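Long-range contacts in TT1696 protein (Thermus thermophilus, PDB 1UFB), which is of unknown function but belongs to the all-helical HEPN family and may bind DNA: residues Leu47-Val52 and Pro66-Val71; Ala40-Leu45 and Ala121-Lys126. One frame throughout, in Å; residues are numbered along the deposited sequence.

Contact 1: Leu47-Val52 and Pro66-Val71; sequences LARGQV and PEDVDV
Arg49 and Pro66 meet where the helix 27-48 gives way to loop, and the contact they begin has a close-packed side and a looser one. On the close side CB of Arg49 lies against CG of Pro66, while the rest of the arginine chain, bent at chi2 (-58°), carries the guanidinium toward the type I turn Pro66-Val69. There CG2 of the buried Val69 covers one face of the group, 3.5 Å from Arg49 NH1. A Schellman motif with Gly50 at C-prime, its phi positive, ends the helix and turns the chain here.

The solvent side belongs to Asp68 and Gln51. Exposed Asp68 takes the guanidinium edge in a salt bridge, Arg49 NH1 to Asp68 OD2 at 3.0 Å; OD2 accepts through its syn lone pair, lying somewhat out of the guanidinium plane, and a weak second bond runs from NH1 to OD1. The two flat groups are nearly coplanar, 24° apart. Gln51 is looser, its amide reaching Pro66 from the opposite direction in a van der Waals contact, NE2 3.8 Å from the ring's CD.

One arginine thus serves both polar and apolar neighbours. Its charge meets a carboxylate at the surface, a pairing that solvent probably weakens; the bonds at NH1, and probably one from NH2 to the backbone O of Lys126, hold the group's rotation, while the Val69 methyl only backs one face.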
loop_
_atom_site.group_PDB
_atom_site.type_symbol
_atom_site.label_atom_id
_atom_site.label_comp_id
_atom_site.label_asym_id
_atom_site.label_seq_id
_atom_site.Cartn_x
_atom_site.Cartn_y
_atom_site.Cartn_z
ATOM N N LEU A 47 6.220 -17.590 -10.030
ATOM C CA LEU A 47 6.194 -18.786 -9.174
ATOM C C LEU A 47 5.721 -20.041 -9.970
ATOM O O LEU A 47 6.292 -21.114 -9.821
ATOM C CB LEU A 47 5.264 -18.586 -7.995
ATOM C CG LEU A 47 5.780 -17.610 -6.925
ATOM C CD1 LEU A 47 4.698 -17.441 -5.852
ATOM C CD2 LEU A 47 7.115 -18.167 -6.316
ATOM N N ALA A 48 4.718 -19.879 -10.809
ATOM C CA ALA A 48 4.202 -20.988 -11.600
ATOM C C ALA A 48 5.259 -21.537 -12.559
ATOM O O ALA A 48 5.210 -22.694 -12.943
ATOM C CB ALA A 48 2.968 -20.552 -12.359
ATOM N N ARG A 49 6.218 -20.706 -12.945
ATOM C CA ARG A 49 7.290 -21.126 -13.834
ATOM C C ARG A 49 8.550 -21.351 -13.029
ATOM O O ARG A 49 9.664 -21.165 -13.543
ATOM C CB ARG A 49 7.576 -20.062 -14.878
ATOM C CG ARG A 49 6.396 -19.669 -15.688
ATOM C CD ARG A 49 5.801 -20.885 -16.411
ATOM N NE ARG A 49 4.808 -20.474 -17.403
ATOM C CZ ARG A 49 5.081 -20.217 -18.685
ATOM N NH1 ARG A 49 6.329 -20.339 -19.139
ATOM N NH2 ARG A 49 4.103 -19.832 -19.506
ATOM N N GLY A 50 8.380 -21.712 -11.757
ATOM C CA GLY A 50 9.510 -21.993 -10.882
ATOM C C GLY A 50 10.540 -20.908 -10.572
ATOM O O GLY A 50 11.718 -21.231 -10.363
ATOM N N GLN A 51 10.138 -19.639 -10.533
ATOM C CA GLN A 51 11.062 -18.546 -10.239
ATOM C C GLN A 51 10.514 -17.691 -9.093
ATOM O O GLN A 51 9.314 -17.622 -8.895
ATOM C CB GLN A 51 11.177 -17.632 -11.450
ATOM C CG GLN A 51 11.496 -18.310 -12.763
ATOM C CD GLN A 51 11.666 -17.314 -13.863
ATOM O OE1 GLN A 51 12.600 -17.403 -14.652
ATOM N NE2 GLN A 51 10.757 -16.354 -13.933
ATOM N N VAL A 52 11.356 -17.049 -8.312
ATOM C CA VAL A 52 10.794 -16.176 -7.301
ATOM C C VAL A 52 11.203 -14.795 -7.780
ATOM O O VAL A 52 12.378 -14.593 -8.140
ATOM C CB VAL A 52 11.337 -16.470 -5.895
ATOM C CG1 VAL A 52 12.814 -16.576 -5.954
ATOM C CG2 VAL A 52 10.876 -15.354 -4.896
ATOM N N PRO A 66 10.231 -16.186 -18.402
ATOM C CA PRO A 66 10.922 -17.124 -19.306
ATOM C C PRO A 66 10.720 -16.770 -20.780
ATOM O O PRO A 66 9.732 -16.152 -21.195
ATOM C CB PRO A 66 10.321 -18.490 -18.945
ATOM C CG PRO A 66 9.962 -18.329 -17.482
ATOM C CD PRO A 66 9.352 -16.917 -17.468
ATOM N N GLU A 67 11.703 -17.176 -21.567
ATOM C CA GLU A 67 11.718 -16.890 -22.966
ATOM C C GLU A 67 10.478 -17.381 -23.668
ATOM O O GLU A 67 10.033 -16.765 -24.650
ATOM C CB GLU A 67 12.973 -17.543 -23.598
ATOM C CG GLU A 67 13.149 -17.220 -25.062
ATOM C CD GLU A 67 14.493 -17.726 -25.572
ATOM O OE1 GLU A 67 14.490 -18.689 -26.346
ATOM O OE2 GLU A 67 15.551 -17.161 -25.190
ATOM N N ASP A 68 9.910 -18.474 -23.187
ATOM C CA ASP A 68 8.711 -18.995 -23.881
ATOM C C ASP A 68 7.448 -18.167 -23.650
ATOM O O ASP A 68 6.406 -18.447 -24.242
ATOM C CB ASP A 68 8.450 -20.469 -23.513
ATOM C CG ASP A 68 7.859 -20.638 -22.129
ATOM O OD1 ASP A 68 8.614 -20.538 -21.136
ATOM O OD2 ASP A 68 6.617 -20.885 -22.040
ATOM N N VAL A 69 7.534 -17.141 -22.796
ATOM C CA VAL A 69 6.371 -16.277 -22.536
ATOM C C VAL A 69 6.462 -15.051 -23.405
ATOM O O VAL A 69 7.354 -14.218 -23.273
ATOM C CB VAL A 69 6.292 -15.804 -21.026
ATOM C CG1 VAL A 69 5.013 -14.978 -20.802
ATOM C CG2 VAL A 69 6.278 -16.984 -20.084
ATOM N N ASP A 70 5.520 -14.905 -24.292
ATOM C CA ASP A 70 5.519 -13.759 -25.164
ATOM C C ASP A 70 4.776 -12.579 -24.507
ATOM O O ASP A 70 3.620 -12.702 -24.118
ATOM C CB ASP A 70 4.850 -14.148 -26.458
ATOM C CG ASP A 70 4.446 -12.968 -27.258
ATOM O OD1 ASP A 70 3.217 -12.757 -27.415
ATOM O OD2 ASP A 70 5.346 -12.245 -27.727
ATOM N N VAL A 71 5.445 -11.440 -24.403
ATOM C CA VAL A 71 4.874 -10.267 -23.770
ATOM C C VAL A 71 4.515 -9.224 -24.802
ATOM O O VAL A 71 5.409 -8.616 -25.389
ATOM C CB VAL A 71 5.903 -9.641 -22.783
ATOM C CG1 VAL A 71 5.381 -8.337 -22.239
ATOM C CG2 VAL A 71 6.230 -10.639 -21.698
#

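Contact 2: Ala40-Leu45 and Ala121-Lys126; sequences AALKGL and AFVEEK
Val123 and Leu45 bury the most surface between Ala40-Leu45 and Ala121-Lys126, and each is turned toward the other helix. Both methyls of Val123 lie against Leu45 CB, with CG2 4.0 Å from it. With CG1 anti to the backbone N (chi1 165°), the valine spreads its two branches over the turn of helix that precedes Leu45: CG1 comes within 3.5 Å of the carbonyl oxygen Ala41 O, and CG2 packs on Ala41 CB and comes 3.6 Å from Leu42 CD2, the valine and leucine side chains crossing obliquely. Cutting Val123 back to an alanine is likely to leave Leu42 CD2 and Leu45 CB without their methyl partners and to open a gap between the helices.

The helix segments run nearly parallel, 18° apart with axes 9.4 Å from each other, as neighbours in the helical bundle of the HEPN domain. Ala41 is small enough to let Val123 settle against the backbone of helix 27-48, and helix 4-24 closes in from another side, with Ala11 on Ala41 and Leu8 on Val123.

Leu45, whose CG is anti to its own N (chi1 174°), reaches across and divides its methyls between two residues one turn apart. CD2 approaches Phe122 CE2 at 4.0 Å, the two side chains crossing at about a right angle, and CD1 touches Lys126 CB, also at 4.0 Å. Lys126 lies alongside Leu45 as far as CB; beyond it the chain bends at chi2 and leads away, its CG resting over one face of the Phe122 ring, offset toward the rim. Leu42 CD2 meets the same ring at its edge, 4.3 Å from CE2, and Leu62 of helix 58-63 touches both this leucine and the phenylalanine.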
loop_
_atom_site.group_PDB
_atom_site.type_symbol
_atom_site.label_atom_id
_atom_site.label_comp_id
_atom_site.label_asym_id
_atom_site.label_seq_id
_atom_site.Cartn_x
_atom_site.Cartn_y
_atom_site.Cartn_z
ATOM N N ALA A 40 1.359 -8.483 -7.862
ATOM C CA ALA A 40 1.055 -9.814 -7.259
ATOM C C ALA A 40 0.778 -10.882 -8.390
ATOM O O ALA A 40 1.261 -12.060 -8.302
ATOM C CB ALA A 40 -0.190 -9.685 -6.284
ATOM N N ALA A 41 0.068 -10.455 -9.423
ATOM C CA ALA A 41 -0.251 -11.389 -10.536
ATOM C C ALA A 41 1.027 -11.825 -11.202
ATOM O O ALA A 41 1.206 -13.045 -11.451
ATOM C CB ALA A 41 -1.156 -10.729 -11.569
ATOM N N LEU A 42 1.943 -10.868 -11.499
ATOM C CA LEU A 42 3.183 -11.259 -12.140
ATOM C C LEU A 42 4.053 -12.082 -11.213
ATOM O O LEU A 42 4.693 -12.991 -11.660
ATOM C CB LEU A 42 3.946 -10.045 -12.703
ATOM C CG LEU A 42 3.226 -9.429 -13.914
ATOM C CD1 LEU A 42 3.822 -8.145 -14.334
ATOM C CD2 LEU A 42 3.340 -10.442 -15.108
ATOM N N LYS A 43 4.080 -11.783 -9.913
ATOM C CA LYS A 43 4.883 -12.598 -8.995
ATOM C C LYS A 43 4.288 -14.035 -9.022
ATOM O O LYS A 43 5.020 -15.008 -9.021
ATOM C CB LYS A 43 4.857 -11.946 -7.593
ATOM C CG LYS A 43 5.919 -10.814 -7.536
ATOM C CD LYS A 43 5.887 -10.013 -6.253
ATOM C CE LYS A 43 6.992 -8.932 -6.343
ATOM N NZ LYS A 43 6.944 -8.144 -4.969
ATOM N N GLY A 44 2.962 -14.155 -9.135
ATOM C CA GLY A 44 2.374 -15.473 -9.205
ATOM C C GLY A 44 2.759 -16.180 -10.514
ATOM O O GLY A 44 3.084 -17.366 -10.492
ATOM N N LEU A 45 2.746 -15.471 -11.636
ATOM C CA LEU A 45 3.185 -16.083 -12.907
ATOM C C LEU A 45 4.642 -16.541 -12.757
ATOM O O LEU A 45 5.013 -17.648 -13.196
ATOM C CB LEU A 45 3.065 -15.097 -14.069
ATOM C CG LEU A 45 3.662 -15.691 -15.385
ATOM C CD1 LEU A 45 2.926 -17.008 -15.751
ATOM C CD2 LEU A 45 3.461 -14.697 -16.482
ATOM N N ALA A 121 -5.112 -10.626 -16.874
ATOM C CA ALA A 121 -5.676 -11.545 -17.933
ATOM C C ALA A 121 -4.543 -12.269 -18.652
ATOM O O ALA A 121 -4.646 -13.448 -18.948
ATOM C CB ALA A 121 -6.550 -10.739 -18.924
ATOM N N PHE A 122 -3.463 -11.554 -18.914
ATOM C CA PHE A 122 -2.255 -12.123 -19.553
ATOM C C PHE A 122 -1.743 -13.222 -18.599
ATOM O O PHE A 122 -1.489 -14.372 -18.998
ATOM C CB PHE A 122 -1.229 -10.984 -19.750
ATOM C CG PHE A 122 0.200 -11.434 -19.974
ATOM C CD1 PHE A 122 0.645 -11.827 -21.234
ATOM C CD2 PHE A 122 1.109 -11.449 -18.899
ATOM C CE1 PHE A 122 1.969 -12.240 -21.419
ATOM C CE2 PHE A 122 2.442 -11.862 -19.079
ATOM C CZ PHE A 122 2.869 -12.258 -20.337
ATOM N N VAL A 123 -1.614 -12.900 -17.317
ATOM C CA VAL A 123 -1.149 -13.909 -16.382
ATOM C C VAL A 123 -2.098 -15.138 -16.320
ATOM O O VAL A 123 -1.649 -16.303 -16.285
ATOM C CB VAL A 123 -0.994 -13.294 -14.954
ATOM C CG1 VAL A 123 -0.865 -14.424 -13.928
ATOM C CG2 VAL A 123 0.277 -12.388 -14.916
ATOM N N GLU A 124 -3.400 -14.893 -16.274
ATOM C CA GLU A 124 -4.336 -16.023 -16.155
ATOM C C GLU A 124 -4.222 -16.946 -17.375
ATOM O O GLU A 124 -4.297 -18.169 -17.252
ATOM C CB GLU A 124 -5.784 -15.533 -15.965
ATOM C CG GLU A 124 -6.072 -15.111 -14.502
ATOM C CD GLU A 124 -7.224 -14.080 -14.351
ATOM O OE1 GLU A 124 -7.787 -13.631 -15.392
ATOM O OE2 GLU A 124 -7.537 -13.715 -13.185
ATOM N N GLU A 125 -3.969 -16.367 -18.533
ATOM C CA GLU A 125 -3.834 -17.203 -19.693
ATOM C C GLU A 125 -2.457 -17.865 -19.805
ATOM O O GLU A 125 -2.343 -18.901 -20.448
ATOM C CB GLU A 125 -4.177 -16.413 -20.947
ATOM C CG GLU A 125 -3.034 -15.920 -21.745
ATOM C CD GLU A 125 -3.372 -14.585 -22.323
ATOM O OE1 GLU A 125 -4.586 -14.284 -22.364
ATOM O OE2 GLU A 125 -2.457 -13.832 -22.729
ATOM N N LYS A 126 -1.416 -17.301 -19.187
ATOM C CA LYS A 126 -0.096 -17.936 -19.283
ATOM C C LYS A 126 0.126 -18.947 -18.166
ATOM O O LYS A 126 1.103 -19.688 -18.178
ATOM C CB LYS A 126 1.015 -16.895 -19.276
ATOM C CG LYS A 126 0.946 -15.896 -20.412
ATOM C CD LYS A 126 0.985 -16.542 -21.769
ATOM C CE LYS A 126 0.962 -15.487 -22.879
ATOM N NZ LYS A 126 0.746 -16.050 -24.282
#

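In the fold
Following the chain from the N terminus, helix 27-48 leads into both contacts: Ala40-Leu45 on its body, then its last residues and the loop that follows, Leu47-Val52. The chain next runs through helix 58-63 to Pro66-Val71, where contact 1 closes a short loop of 13 intervening residues. Only after helix 73-83 and much of helix 106-126 does Ala121-Lys126 close the far longer loop of contact 2, which encloses contact 1 entirely. Their centres lie 10 Å apart and they touch directly, through the probable Arg49-Lys126 hydrogen bond and with Val69 and Val71 packing on Phe122. Contact 2 joins two long helices in the interior; contact 1 ties the end of one to the surface loop leading into helix 73-83.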